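PDB 3HL1: ferritin like protein from Caulobacter vibrioides, which is of unknown function but has the helical bundle of the ferritin-like family and is probably a metal-binding protein. Local coordinates for residues V184-S187 with L193-L196; N66-S71 with V153-L158; G17-E22 with Q59-I64; Y12-G17 with G145-A150. All coordinates share one frame; numbering follows the deposited sequence.

Contact 1. Residues V184-S187 with L193-L196; sequences VTES and LQAL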
loop_
_atom_site.group_PDB
_atom_site.type_symbol
_atom_site.label_atom_id
_atom_site.label_comp_id
_atom_site.label_asym_id
_atom_site.label_seq_id
_atom_site.Cartn_x
_atom_site.Cartn_y
_atom_site.Cartn_z
ATOM N N VAL A 184 -8.451 -7.942 -15.976
ATOM C CA VAL A 184 -8.303 -7.662 -17.377
ATOM C C VAL A 184 -8.617 -8.940 -18.139
ATOM O O VAL A 184 -7.853 -9.921 -18.124
ATOM C CB VAL A 184 -6.895 -7.109 -17.668
ATOM C CG1 VAL A 184 -6.713 -6.868 -19.167
ATOM C CG2 VAL A 184 -6.669 -5.792 -16.831
ATOM N N THR A 185 -9.775 -8.924 -18.800
ATOM C CA THR A 185 -10.279 -10.095 -19.513
ATOM C C THR A 185 -10.078 -9.998 -21.019
ATOM O O THR A 185 -10.223 -10.983 -21.711
ATOM C CB THR A 185 -11.782 -10.285 -19.275
ATOM O OG1 THR A 185 -12.474 -9.113 -19.722
ATOM C CG2 THR A 185 -12.061 -10.509 -17.804
ATOM N N GLU A 186 -9.777 -8.808 -21.536
ATOM C CA GLU A 186 -9.589 -8.601 -22.971
ATOM C C GLU A 186 -8.139 -8.253 -23.328
ATOM O O GLU A 186 -7.377 -7.759 -22.503
ATOM C CB GLU A 186 -10.453 -7.452 -23.479
ATOM C CG GLU A 186 -11.909 -7.506 -23.122
ATOM C CD GLU A 186 -12.628 -8.634 -23.807
ATOM O OE1 GLU A 186 -12.335 -8.854 -25.002
ATOM O OE2 GLU A 186 -13.487 -9.290 -23.159
ATOM N N SER A 187 -7.778 -8.493 -24.589
ATOM C CA SER A 187 -6.438 -8.241 -25.055
ATOM C C SER A 187 -6.317 -6.902 -25.740
ATOM O O SER A 187 -7.315 -6.226 -26.040
ATOM C CB SER A 187 -5.977 -9.321 -25.990
ATOM O OG SER A 187 -6.000 -10.592 -25.346
ATOM N N LEU A 193 -7.875 -0.526 -21.947
ATOM C CA LEU A 193 -8.972 0.286 -21.393
ATOM C C LEU A 193 -9.509 -0.265 -20.034
ATOM O O LEU A 193 -9.799 0.521 -19.115
ATOM C CB LEU A 193 -10.095 0.461 -22.426
ATOM C CG LEU A 193 -9.699 1.271 -23.670
ATOM C CD1 LEU A 193 -10.755 1.299 -24.759
ATOM C CD2 LEU A 193 -9.291 2.680 -23.203
ATOM N N GLN A 194 -9.613 -1.581 -19.898
ATOM C CA GLN A 194 -9.964 -2.199 -18.606
ATOM C C GLN A 194 -8.916 -1.899 -17.542
ATOM O O GLN A 194 -9.243 -1.598 -16.394
ATOM C CB GLN A 194 -10.081 -3.705 -18.732
ATOM C CG GLN A 194 -11.171 -4.162 -19.652
ATOM C CD GLN A 194 -11.258 -5.634 -19.755
ATOM O OE1 GLN A 194 -10.253 -6.299 -19.936
ATOM N NE2 GLN A 194 -12.467 -6.175 -19.651
ATOM N N ALA A 195 -7.642 -2.024 -17.920
ATOM C CA ALA A 195 -6.500 -1.748 -17.008
ATOM C C ALA A 195 -6.567 -0.324 -16.495
ATOM O O ALA A 195 -6.301 -0.063 -15.330
ATOM C CB ALA A 195 -5.150 -2.005 -17.737
ATOM N N LEU A 196 -6.920 0.610 -17.369
ATOM C CA LEU A 196 -7.053 2.024 -16.990
ATOM C C LEU A 196 -8.139 2.218 -15.941
ATOM O O LEU A 196 -8.010 3.034 -15.035
ATOM C CB LEU A 196 -7.390 2.914 -18.199
ATOM C CG LEU A 196 -6.274 3.419 -19.112
ATOM C CD1 LEU A 196 -6.903 4.372 -20.173
ATOM C CD2 LEU A 196 -5.132 4.105 -18.349
#
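The irregular backbone of V184-S187 passes alongside the helical turn L193-L196, nearest at V184 and Q194, whose CA atoms are 5.8 Å apart. Q194 spans this gap with a chain extended beyond CG, bringing its amide end-on against the loop. Q194 OE1 accepts two backbone N-H groups, from T185 N at 2.9 Å and from E186 N at 3.0 Å. The two donors approach from opposite faces of the amide plane, tilted 29° and 26° from it, so the oxygen is held from both sides. The amide's other arm, Q194 NE2, gives a nearly straight bond to T185 OG1 at 2.9 Å, with the hydroxyl lying in the amide plane. T185 presents OG1 because chi1, 59°, sets it between the backbone N and the carbonyl carbon. Three bonds thus fix the rotation of one glutamine amide, and through it a helix of the ferritin-like bundle, 188-207, holds the loop that leads into its own start. Beside the polar grip, V184 CG2 packs on A195 CB at 4.2 Å, while V184 CG1 approaches Q194 OE1 at 3.7 Å. E186 CG lies over the same amide, 3.8 Å from Q194 NE2.

Contact 2. Residues N66-S71 with V153-L158; sequences NAYGYS and VGMEQL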
loop_
_atom_site.group_PDB
_atom_site.type_symbol
_atom_site.label_atom_id
_atom_site.label_comp_id
_atom_site.label_asym_id
_atom_site.label_seq_id
_atom_site.Cartn_x
_atom_site.Cartn_y
_atom_site.Cartn_z
ATOM N N ASN A 66 0.193 -8.326 -14.656
ATOM C CA ASN A 66 0.061 -9.624 -15.287
ATOM C C ASN A 66 -0.527 -9.578 -16.700
ATOM O O ASN A 66 -0.104 -10.363 -17.588
ATOM C CB ASN A 66 -0.690 -10.652 -14.411
ATOM C CG ASN A 66 0.218 -11.362 -13.472
ATOM O OD1 ASN A 66 1.127 -12.098 -13.890
ATOM N ND2 ASN A 66 0.043 -11.102 -12.184
ATOM N N ALA A 67 -1.495 -8.710 -16.915
ATOM C CA ALA A 67 -2.050 -8.494 -18.254
ATOM C C ALA A 67 -0.959 -8.065 -19.253
ATOM O O ALA A 67 -1.023 -8.469 -20.421
ATOM C CB ALA A 67 -3.126 -7.456 -18.240
ATOM N N TYR A 68 0.036 -7.278 -18.794
ATOM C CA TYR A 68 1.177 -6.877 -19.612
ATOM C C TYR A 68 2.334 -7.907 -19.635
ATOM O O TYR A 68 3.364 -7.661 -20.251
ATOM C CB TYR A 68 1.721 -5.525 -19.156
ATOM C CG TYR A 68 0.893 -4.361 -19.604
ATOM C CD1 TYR A 68 -0.305 -4.027 -18.964
ATOM C CD2 TYR A 68 1.299 -3.566 -20.683
ATOM C CE1 TYR A 68 -1.057 -2.933 -19.362
ATOM C CE2 TYR A 68 0.523 -2.471 -21.102
ATOM C CZ TYR A 68 -0.641 -2.164 -20.426
ATOM O OH TYR A 68 -1.420 -1.099 -20.844
ATOM N N GLY A 69 2.164 -9.017 -18.939
ATOM C CA GLY A 69 3.096 -10.124 -18.925
ATOM C C GLY A 69 4.072 -10.211 -17.755
ATOM O O GLY A 69 5.014 -11.011 -17.786
ATOM N N TYR A 70 3.897 -9.366 -16.744
ATOM C CA TYR A 70 4.767 -9.348 -15.582
ATOM C C TYR A 70 4.048 -9.794 -14.306
ATOM O O TYR A 70 3.127 -9.162 -13.862
ATOM C CB TYR A 70 5.315 -7.939 -15.356
ATOM C CG TYR A 70 6.251 -7.773 -14.189
ATOM C CD1 TYR A 70 7.583 -8.181 -14.277
ATOM C CD2 TYR A 70 5.817 -7.212 -13.010
ATOM C CE1 TYR A 70 8.465 -8.029 -13.215
ATOM C CE2 TYR A 70 6.685 -7.029 -11.928
ATOM C CZ TYR A 70 7.994 -7.462 -12.023
ATOM O OH TYR A 70 8.869 -7.340 -10.956
ATOM N N SER A 71 4.531 -10.841 -13.674
ATOM C CA SER A 71 4.032 -11.253 -12.349
ATOM C C SER A 71 4.894 -10.575 -11.281
ATOM O O SER A 71 6.081 -10.827 -11.195
ATOM C CB SER A 71 4.106 -12.776 -12.178
ATOM O OG SER A 71 3.290 -13.467 -13.080
ATOM N N VAL A 153 0.956 6.353 -18.894
ATOM C CA VAL A 153 1.684 6.657 -20.132
ATOM C C VAL A 153 2.409 5.438 -20.675
ATOM O O VAL A 153 2.262 5.105 -21.868
ATOM C CB VAL A 153 2.646 7.886 -19.963
ATOM C CG1 VAL A 153 3.536 8.117 -21.213
ATOM C CG2 VAL A 153 1.824 9.125 -19.669
ATOM N N GLY A 154 3.169 4.745 -19.820
ATOM C CA GLY A 154 3.809 3.503 -20.248
ATOM C C GLY A 154 2.810 2.464 -20.709
ATOM O O GLY A 154 3.025 1.804 -21.725
HETATM N N MSE A 155 1.738 2.311 -19.936
HETATM C CA MSE A 155 0.671 1.364 -20.210
HETATM C C MSE A 155 0.029 1.613 -21.584
HETATM O O MSE A 155 -0.256 0.681 -22.338
HETATM C CB MSE A 155 -0.401 1.468 -19.116
HETATM C CG MSE A 155 -0.023 0.773 -17.838
HETATM SE SE MSE A 155 -1.279 1.234 -16.390
HETATM C CE MSE A 155 -2.921 0.488 -17.102
ATOM N N GLU A 156 -0.191 2.869 -21.907
ATOM C CA GLU A 156 -0.753 3.201 -23.198
ATOM C C GLU A 156 0.177 2.880 -24.341
ATOM O O GLU A 156 -0.226 2.309 -25.346
ATOM C CB GLU A 156 -1.088 4.680 -23.259
ATOM C CG GLU A 156 -2.120 4.986 -24.318
ATOM C CD GLU A 156 -1.653 5.959 -25.300
ATOM O OE1 GLU A 156 -0.669 5.625 -25.997
ATOM O OE2 GLU A 156 -2.282 7.043 -25.390
ATOM N N GLN A 157 1.431 3.278 -24.215
ATOM C CA GLN A 157 2.402 3.059 -25.265
ATOM C C GLN A 157 2.640 1.607 -25.517
ATOM O O GLN A 157 2.874 1.212 -26.671
ATOM C CB GLN A 157 3.743 3.693 -24.914
ATOM C CG GLN A 157 3.699 5.232 -24.863
ATOM C CD GLN A 157 5.037 5.861 -24.528
ATOM O OE1 GLN A 157 6.072 5.209 -24.587
ATOM N NE2 GLN A 157 5.024 7.139 -24.199
ATOM N N LEU A 158 2.593 0.803 -24.443
ATOM C CA LEU A 158 2.877 -0.613 -24.535
ATOM C C LEU A 158 1.637 -1.530 -24.497
ATOM O O LEU A 158 1.753 -2.724 -24.230
ATOM C CB LEU A 158 3.877 -0.979 -23.416
ATOM C CG LEU A 158 5.266 -0.325 -23.562
ATOM C CD1 LEU A 158 6.024 -0.263 -22.273
ATOM C CD2 LEU A 158 6.141 -0.958 -24.648
#
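The hydroxyl of Y68 donates a short hydrogen bond to the backbone of the facing helix, with OH 2.6 Å from M155 O. The acceptor lies at the edge of the phenol, in the plane of the ring, but the hydroxyl stands above the carbonyl plane, 43° out of it, and not on a lone pair. The C=O...O angle is only 106°, so the ring comes in beside the carbonyl group. This sets the hydroxyl end of the phenol against the base of the M155 side chain, a selenomethionine that crosses it at about a right angle: Y68 CZ is 3.9 Å from M155 CB. Further along the segment, L158 O lies 3.4 Å from Y68 CE2, and L158 CB lies 4.3 Å from the same ring carbon. L11 and F192, from two further helices, also touch the phenol. Y68 itself is placed by the end of its helix. G69, at positive phi, closes a Schellman motif, its N bonded to N66 O, and beyond it S71 OG donates to N66 OD1 at 2.7 Å on an in-plane lone pair. The arrangement is that of two helix C-termini, 42-67 and 144-157, joined at one end of a ferritin-like bundle by a tyrosine reaching from a Schellman turn.

Contact 3. Residues G17-E22 with Q59-I64; sequences GAIDLE and QLVSNI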
loop_
_atom_site.group_PDB
_atom_site.type_symbol
_atom_site.label_atom_id
_atom_site.label_comp_id
_atom_site.label_asym_id
_atom_site.label_seq_id
_atom_site.Cartn_x
_atom_site.Cartn_y
_atom_site.Cartn_z
ATOM N N GLY A 17 7.375 -1.329 -8.618
ATOM C CA GLY A 17 7.450 -0.214 -7.722
ATOM C C GLY A 17 6.118 0.163 -7.111
ATOM O O GLY A 17 6.057 0.493 -5.910
ATOM N N ALA A 18 5.078 0.123 -7.920
ATOM C CA ALA A 18 3.730 0.455 -7.474
ATOM C C ALA A 18 3.291 -0.584 -6.479
ATOM O O ALA A 18 2.755 -0.240 -5.431
ATOM C CB ALA A 18 2.745 0.585 -8.673
ATOM N N ILE A 19 3.526 -1.879 -6.756
ATOM C CA ILE A 19 3.111 -2.884 -5.792
ATOM C C ILE A 19 3.920 -2.784 -4.492
ATOM O O ILE A 19 3.361 -2.966 -3.419
ATOM C CB ILE A 19 3.035 -4.307 -6.399
ATOM C CG1 ILE A 19 1.818 -5.044 -5.759
ATOM C CG2 ILE A 19 4.299 -4.967 -6.180
ATOM C CD1 ILE A 19 1.399 -6.262 -6.422
ATOM N N ASP A 20 5.210 -2.453 -4.587
ATOM C CA ASP A 20 6.056 -2.302 -3.378
ATOM C C ASP A 20 5.534 -1.174 -2.496
ATOM O O ASP A 20 5.498 -1.293 -1.266
ATOM C CB ASP A 20 7.494 -2.015 -3.739
ATOM C CG ASP A 20 8.231 -3.230 -4.326
ATOM O OD1 ASP A 20 7.712 -4.332 -4.336
ATOM O OD2 ASP A 20 9.314 -2.954 -4.843
ATOM N N LEU A 21 5.080 -0.093 -3.125
ATOM C CA LEU A 21 4.586 1.051 -2.367
ATOM C C LEU A 21 3.275 0.690 -1.722
ATOM O O LEU A 21 3.078 0.916 -0.516
ATOM C CB LEU A 21 4.437 2.293 -3.257
ATOM C CG LEU A 21 3.848 3.576 -2.581
ATOM C CD1 LEU A 21 4.530 4.005 -1.299
ATOM C CD2 LEU A 21 3.939 4.711 -3.548
ATOM N N GLU A 22 2.369 0.050 -2.473
ATOM C CA GLU A 22 1.061 -0.345 -1.876
ATOM C C GLU A 22 1.300 -1.284 -0.685
ATOM O O GLU A 22 0.696 -1.159 0.368
ATOM C CB GLU A 22 0.106 -1.028 -2.905
ATOM C CG GLU A 22 -0.255 -0.136 -4.101
ATOM C CD GLU A 22 -1.195 1.049 -3.797
ATOM O OE1 GLU A 22 -1.899 0.995 -2.773
ATOM O OE2 GLU A 22 -1.270 1.972 -4.665
ATOM N N GLN A 59 -3.715 -6.191 -5.290
ATOM C CA GLN A 59 -4.319 -7.121 -6.234
ATOM C C GLN A 59 -4.517 -6.529 -7.640
ATOM O O GLN A 59 -4.247 -7.193 -8.642
ATOM C CB GLN A 59 -5.668 -7.623 -5.690
ATOM C CG GLN A 59 -6.489 -8.379 -6.740
ATOM C CD GLN A 59 -7.762 -8.945 -6.187
ATOM O OE1 GLN A 59 -7.724 -9.844 -5.342
ATOM N NE2 GLN A 59 -8.908 -8.426 -6.660
ATOM N N LEU A 60 -4.990 -5.290 -7.701
ATOM C CA LEU A 60 -5.267 -4.612 -8.973
ATOM C C LEU A 60 -4.008 -4.355 -9.726
ATOM O O LEU A 60 -3.975 -4.521 -10.969
ATOM C CB LEU A 60 -6.048 -3.305 -8.738
ATOM C CG LEU A 60 -7.463 -3.479 -8.108
ATOM C CD1 LEU A 60 -8.185 -2.125 -8.068
ATOM C CD2 LEU A 60 -8.264 -4.492 -8.857
ATOM N N VAL A 61 -2.967 -3.929 -9.016
ATOM C CA VAL A 61 -1.683 -3.740 -9.638
ATOM C C VAL A 61 -1.171 -5.074 -10.191
ATOM O O VAL A 61 -0.730 -5.123 -11.310
ATOM C CB VAL A 61 -0.625 -3.055 -8.727
ATOM C CG1 VAL A 61 0.753 -3.087 -9.419
ATOM C CG2 VAL A 61 -1.010 -1.597 -8.433
ATOM N N SER A 62 -1.257 -6.153 -9.414
ATOM C CA SER A 62 -0.861 -7.468 -9.913
ATOM C C SER A 62 -1.631 -7.821 -11.208
ATOM O O SER A 62 -1.080 -8.347 -12.176
ATOM C CB SER A 62 -1.121 -8.560 -8.864
ATOM O OG SER A 62 -0.730 -9.838 -9.378
ATOM N N ASN A 63 -2.925 -7.558 -11.211
ATOM C CA ASN A 63 -3.765 -7.844 -12.379
ATOM C C ASN A 63 -3.367 -7.032 -13.605
ATOM O O ASN A 63 -3.247 -7.585 -14.701
ATOM C CB ASN A 63 -5.286 -7.618 -12.059
ATOM C CG ASN A 63 -5.855 -8.702 -11.191
ATOM O OD1 ASN A 63 -5.212 -9.751 -10.963
ATOM N ND2 ASN A 63 -7.122 -8.483 -10.701
ATOM N N ILE A 64 -3.077 -5.763 -13.413
ATOM C CA ILE A 64 -2.619 -4.919 -14.514
ATOM C C ILE A 64 -1.253 -5.425 -15.019
ATOM O O ILE A 64 -1.036 -5.587 -16.207
ATOM C CB ILE A 64 -2.474 -3.430 -14.081
ATOM C CG1 ILE A 64 -3.838 -2.831 -13.676
ATOM C CG2 ILE A 64 -1.843 -2.590 -15.246
ATOM C CD1 ILE A 64 -3.696 -1.503 -12.956
#
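I19 holds chi1 at -143°, well away from a staggered position, while its chain runs extended through chi2, and V61 sets CG1 opposite its backbone N with chi1 at 172°; together these torsions bring the two branched side chains against each other's helices. V61 CG1 makes the central touch. This V61 methyl lies 4.0 Å from I19 CB and the same distance from I19 N, and A18 CB flanks it at 4.2 Å, so one methyl group rests against two successive residues of the other helix. In return the far end of I19 passes beside V61 to the next residue along: CD1 is 4.0 Å from S62 N and 4.2 Å from S62 CB. The serine therefore meets I19 with its backbone and methylene group, and the contact across the two segments is van der Waals packing, made by methyl groups on side chains and backbone. The axes of these short segments are 9.4 Å apart and their directions 169° from one another. F284 touches both I19 and S62, while Y148 touches A18 and V61 from helix 144-157. One turn further along, E22 turns inward; its OE1 is hydrogen-bonded to H57 ND1 and close to E54 OE1, and its OE2 meets the Y148 hydroxyl and an unidentified ligand, probably from the crystallisation liquor. A nearly antiparallel helix pair carrying a glutamate on the first helix and E54 and H57, spaced as ExxH, on the second resembles the metal-site half of ferritin-like four-helix bundles.

Contact 4. Residues Y12-G17 with G145-A150; sequences YQHFQG and GEFYDA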
loop_
_atom_site.group_PDB
_atom_site.type_symbol
_atom_site.label_atom_id
_atom_site.label_comp_id
_atom_site.label_asym_id
_atom_site.label_seq_id
_atom_site.Cartn_x
_atom_site.Cartn_y
_atom_site.Cartn_z
ATOM N N TYR A 12 7.695 -2.660 -16.512
ATOM C CA TYR A 12 7.731 -3.738 -15.499
ATOM C C TYR A 12 8.314 -3.280 -14.144
ATOM O O TYR A 12 7.766 -3.582 -13.052
ATOM C CB TYR A 12 8.503 -4.949 -16.071
ATOM C CG TYR A 12 7.768 -5.767 -17.138
ATOM C CD1 TYR A 12 6.492 -5.417 -17.626
ATOM C CD2 TYR A 12 8.366 -6.884 -17.670
ATOM C CE1 TYR A 12 5.837 -6.202 -18.596
ATOM C CE2 TYR A 12 7.743 -7.649 -18.580
ATOM C CZ TYR A 12 6.493 -7.336 -19.056
ATOM O OH TYR A 12 5.954 -8.182 -20.001
ATOM N N GLN A 13 9.420 -2.526 -14.212
ATOM C CA GLN A 13 10.005 -1.952 -13.014
ATOM C C GLN A 13 9.025 -1.031 -12.285
ATOM O O GLN A 13 8.934 -1.051 -11.062
ATOM C CB GLN A 13 11.254 -1.169 -13.378
ATOM C CG GLN A 13 12.424 -2.034 -13.577
ATOM C CD GLN A 13 13.727 -1.244 -13.745
ATOM O OE1 GLN A 13 14.072 -0.800 -14.826
ATOM N NE2 GLN A 13 14.443 -1.120 -12.676
ATOM N N HIS A 14 8.242 -0.269 -13.048
ATOM C CA HIS A 14 7.232 0.603 -12.435
ATOM C C HIS A 14 6.046 -0.173 -11.838
ATOM O O HIS A 14 5.488 0.253 -10.846
ATOM C CB HIS A 14 6.765 1.682 -13.377
ATOM C CG HIS A 14 7.738 2.818 -13.537
ATOM N ND1 HIS A 14 8.876 2.718 -14.304
ATOM C CD2 HIS A 14 7.775 4.056 -12.985
ATOM C CE1 HIS A 14 9.558 3.856 -14.246
ATOM N NE2 HIS A 14 8.924 4.678 -13.431
ATOM N N PHE A 15 5.606 -1.256 -12.472
ATOM C CA PHE A 15 4.632 -2.134 -11.862
ATOM C C PHE A 15 5.113 -2.645 -10.488
ATOM O O PHE A 15 4.345 -2.640 -9.478
ATOM C CB PHE A 15 4.313 -3.353 -12.745
ATOM C CG PHE A 15 3.508 -3.051 -13.984
ATOM C CD1 PHE A 15 2.401 -2.163 -13.953
ATOM C CD2 PHE A 15 3.785 -3.684 -15.144
ATOM C CE1 PHE A 15 1.633 -1.932 -15.089
ATOM C CE2 PHE A 15 3.030 -3.463 -16.286
ATOM C CZ PHE A 15 1.952 -2.571 -16.262
ATOM N N GLN A 16 6.331 -3.146 -10.464
ATOM C CA GLN A 16 6.953 -3.644 -9.216
ATOM C C GLN A 16 7.047 -2.549 -8.180
ATOM O O GLN A 16 6.745 -2.794 -7.009
ATOM C CB GLN A 16 8.345 -4.203 -9.454
ATOM C CG GLN A 16 8.952 -4.920 -8.228
ATOM C CD GLN A 16 8.097 -6.045 -7.777
ATOM O OE1 GLN A 16 7.740 -6.909 -8.579
ATOM N NE2 GLN A 16 7.719 -6.035 -6.523
ATOM N N GLY A 17 7.375 -1.329 -8.618
ATOM C CA GLY A 17 7.450 -0.214 -7.722
ATOM C C GLY A 17 6.118 0.163 -7.111
ATOM O O GLY A 17 6.057 0.493 -5.910
ATOM N N GLY A 145 -0.438 9.616 -6.849
ATOM C CA GLY A 145 -1.156 9.982 -8.016
ATOM C C GLY A 145 -0.254 10.257 -9.182
ATOM O O GLY A 145 -0.573 9.857 -10.322
ATOM N N GLU A 146 0.866 10.936 -8.928
ATOM C CA GLU A 146 1.820 11.200 -10.001
ATOM C C GLU A 146 2.460 9.906 -10.513
ATOM O O GLU A 146 2.712 9.709 -11.724
ATOM C CB GLU A 146 2.933 12.133 -9.527
ATOM C CG GLU A 146 3.879 12.542 -10.669
ATOM C CD GLU A 146 5.163 13.256 -10.223
ATOM O OE1 GLU A 146 5.230 13.715 -9.069
ATOM O OE2 GLU A 146 6.105 13.367 -11.064
ATOM N N PHE A 147 2.821 9.043 -9.584
ATOM C CA PHE A 147 3.334 7.701 -9.950
ATOM C C PHE A 147 2.333 7.034 -10.925
ATOM O O PHE A 147 2.717 6.550 -12.005
ATOM C CB PHE A 147 3.494 6.848 -8.686
ATOM C CG PHE A 147 4.338 5.560 -8.884
ATOM C CD1 PHE A 147 4.215 4.772 -10.009
ATOM C CD2 PHE A 147 5.239 5.172 -7.926
ATOM C CE1 PHE A 147 4.996 3.639 -10.184
ATOM C CE2 PHE A 147 6.019 4.036 -8.106
ATOM C CZ PHE A 147 5.897 3.291 -9.251
ATOM N N TYR A 148 1.049 6.984 -10.558
ATOM C CA TYR A 148 0.047 6.398 -11.444
ATOM C C TYR A 148 -0.173 7.130 -12.753
ATOM O O TYR A 148 -0.473 6.473 -13.749
ATOM C CB TYR A 148 -1.269 6.093 -10.724
ATOM C CG TYR A 148 -1.129 4.897 -9.814
ATOM C CD1 TYR A 148 -0.930 3.613 -10.344
ATOM C CD2 TYR A 148 -1.144 5.021 -8.438
ATOM C CE1 TYR A 148 -0.777 2.510 -9.513
ATOM C CE2 TYR A 148 -1.006 3.901 -7.599
ATOM C CZ TYR A 148 -0.810 2.654 -8.162
ATOM O OH TYR A 148 -0.642 1.566 -7.376
ATOM N N ASP A 149 -0.034 8.462 -12.772
ATOM C CA ASP A 149 -0.013 9.190 -14.023
ATOM C C ASP A 149 1.053 8.719 -15.022
ATOM O O ASP A 149 0.780 8.594 -16.237
ATOM C CB ASP A 149 0.304 10.659 -13.754
ATOM C CG ASP A 149 -0.895 11.472 -13.373
ATOM O OD1 ASP A 149 -2.036 10.975 -13.360
ATOM O OD2 ASP A 149 -0.662 12.659 -13.109
ATOM N N ALA A 150 2.288 8.586 -14.529
ATOM C CA ALA A 150 3.416 8.054 -15.322
ATOM C C ALA A 150 3.093 6.638 -15.780
ATOM O O ALA A 150 3.271 6.277 -16.950
ATOM C CB ALA A 150 4.685 8.065 -14.504
#
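F147 brings the edge of its ring up to the carbonyl oxygen of H14 on helix 8-35. F147 CZ and CE1 both lie 3.5 Å from H14 O, which sits at the ring edge, near its plane, facing the bond between those two carbons. F147 CZ also touches G17 C, at 3.8 Å. With no side chain at G17 to intervene, the ring comes right up to the helix backbone. The imidazole of H14 borders the same corner of the phenyl group: F147 CE1 is 4.0 Å from H14 CD2 and lies near the imidazole plane at its edge. The two rings are steeply inclined, 79° between planes with centroids 5.8 Å apart, in an oblique pairing. F147 reaches across because its CG stands opposite the backbone N, with chi1 at -166°, and this lets the ring reach H14 and G17, although the first bond of the side chain does not point at helix 8-35.

In the second shell, both imidazole nitrogens of H14 are engaged by backbone carbonyls, ND1 by R10 O one turn earlier and NE2 by V138 O. These bonds fix the rotation of the ring, and two carbonyl partners would favour the doubly protonated form. L151 packs on both H14 and F15. At the start of the other segment, E146 is tied to R130 by a salt bridge. Helix 144-157 thus lies against helix 8-35 through F147, while Y148, next in sequence, turns to helices 42-67 and 188-207, touching V61 on the first and V199, I202 and V203 on the second.

How the contacts relate
The four contacts lie progressively nearer the centre of the chain, from contact 1 through 2 and 4 to 3: their centres are about 22, 20, 13 and 8 Å from it. Contacts 1 and 2 are neighbours, centres about 10 Å apart, and M155 CE touches A195 CB at 3.4 Å. The same methyl group meets I64 CG2 of contact 3 at 3.8 Å. Contacts 2 and 4 are joined by probable hydrogen bonds, Y12 OH to Y68 O and Q16 OE1 to Y70 OH, each 2.7 Å. Contacts 3 and 4 share G17, and Y148 OH lies 2.8 Å from E22 OE2, linking contact 4 to the glutamate that meets the unidentified ligand.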